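Periplasmic binding protein (Veillonella parvula, PDB 4OVK) probably binds a solute in the periplasm and delivers it to an ABC transporter for uptake. Local coordinates at residues M201-M204 against E208-A211. Numbering follows the deposited sequence.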
loop_
_atom_site.group_PDB
_atom_site.type_symbol
_atom_site.label_atom_id
_atom_site.label_comp_id
_atom_site.label_asym_id
_atom_site.label_seq_id
_atom_site.Cartn_x
_atom_site.Cartn_y
_atom_site.Cartn_z
HETATM N N MSE A 201 -4.292 10.829 5.274
HETATM C CA MSE A 201 -2.946 11.141 4.749
HETATM C C MSE A 201 -2.907 12.575 4.241
HETATM O O MSE A 201 -1.932 13.302 4.466
HETATM C CB MSE A 201 -2.502 10.124 3.677
HETATM C CG MSE A 201 -2.079 8.802 4.332
HETATM SE SE MSE A 201 -1.099 7.654 3.061
HETATM C CE MSE A 201 -2.773 7.454 2.049
ATOM N N ILE A 202 -3.969 13.011 3.579
ATOM C CA ILE A 202 -4.061 14.410 3.126
ATOM C C ILE A 202 -3.982 15.378 4.321
ATOM O O ILE A 202 -3.234 16.378 4.294
ATOM C CB ILE A 202 -5.335 14.644 2.277
ATOM C CG1 ILE A 202 -5.151 14.023 0.886
ATOM C CG2 ILE A 202 -5.648 16.135 2.140
ATOM C CD1 ILE A 202 -6.418 13.941 0.055
ATOM N N THR A 203 -4.727 15.062 5.380
ATOM C CA THR A 203 -4.752 15.910 6.572
ATOM C C THR A 203 -3.375 15.936 7.238
ATOM O O THR A 203 -2.888 17.000 7.596
ATOM C CB THR A 203 -5.810 15.426 7.585
ATOM O OG1 THR A 203 -7.120 15.590 7.024
ATOM C CG2 THR A 203 -5.723 16.215 8.894
HETATM N N MSE A 204 -2.740 14.768 7.382
HETATM C CA MSE A 204 -1.463 14.694 8.083
HETATM C C MSE A 204 -0.384 15.449 7.335
HETATM O O MSE A 204 0.562 15.931 7.945
HETATM C CB MSE A 204 -1.059 13.241 8.307
HETATM C CG MSE A 204 0.251 13.086 9.083
HETATM SE SE MSE A 204 0.119 13.752 10.946
HETATM C CE MSE A 204 -1.077 12.376 11.707
ATOM N N GLU A 208 -6.261 20.270 2.806
ATOM C CA GLU A 208 -7.681 20.207 3.115
ATOM C C GLU A 208 -8.283 19.205 2.153
ATOM O O GLU A 208 -7.989 19.232 0.963
ATOM C CB GLU A 208 -8.356 21.575 2.956
ATOM C CG GLU A 208 -9.877 21.530 3.092
ATOM C CD GLU A 208 -10.553 22.887 2.980
ATOM O OE1 GLU A 208 -9.850 23.922 2.884
ATOM O OE2 GLU A 208 -11.810 22.914 2.985
ATOM N N ASN A 209 -9.133 18.324 2.665
ATOM C CA ASN A 209 -9.849 17.380 1.823
ATOM C C ASN A 209 -11.001 18.026 1.062
ATOM O O ASN A 209 -11.997 18.441 1.663
ATOM C CB ASN A 209 -10.375 16.247 2.684
ATOM C CG ASN A 209 -9.284 15.296 3.073
ATOM O OD1 ASN A 209 -8.705 14.639 2.210
ATOM N ND2 ASN A 209 -8.971 15.232 4.365
ATOM N N ALA A 210 -10.872 18.090 -0.262
ATOM C CA ALA A 210 -11.961 18.565 -1.123
ATOM C C ALA A 210 -13.259 17.799 -0.866
ATOM O O ALA A 210 -14.333 18.394 -0.868
ATOM C CB ALA A 210 -11.576 18.458 -2.596
ATOM N N ALA A 211 -13.146 16.485 -0.640
ATOM C CA ALA A 211 -14.306 15.601 -0.425
ATOM C C ALA A 211 -14.588 15.315 1.061
ATOM O O ALA A 211 -15.151 14.275 1.409
ATOM C CB ALA A 211 -14.091 14.301 -1.179
#
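Ile202 lies against the side-chain amide of Asn209, where the end of helix 197-204 meets the short strand 208-209. CB of Ile202 sits 3.4 Å from OD1 of Asn209. From there the chain branches. CG2 of Ile202 comes within 3.8 Å of CG of Asn209 and also touches the backbone carbonyl carbon of Glu208. CG1 of Ile202 runs on extended past the same amide oxygen and carries CD1 to 3.2 Å from OD1 of Asn209. Within this contact the oxygen lies against CB, CG1, CG2 and CD1 of Ile202. Ile202 also packs on Val181 and Met292.

CG of Asn209 is turned beside its own backbone N (chi1 -76°), which brings the amide to the helix. ND2 of Asn209 lies 3.3 Å from OG1 of Thr203. ND2 also hydrogen-bonds to Gln199 O. Thr203 OG1 bonds to that same carbonyl, one turn earlier. With an alanine at Asn209, Gln199 O would probably lose this amide donor and a gap would be left beside Ile202.

Strand 208-209 pairs with strand 180-184 at one edge of a four-stranded parallel sheet. Helix 197-204 lies in the connection between these parallel neighbours, a beta-alpha-beta crossover as in the Rossmann-like lobes of this periplasmic binding protein family.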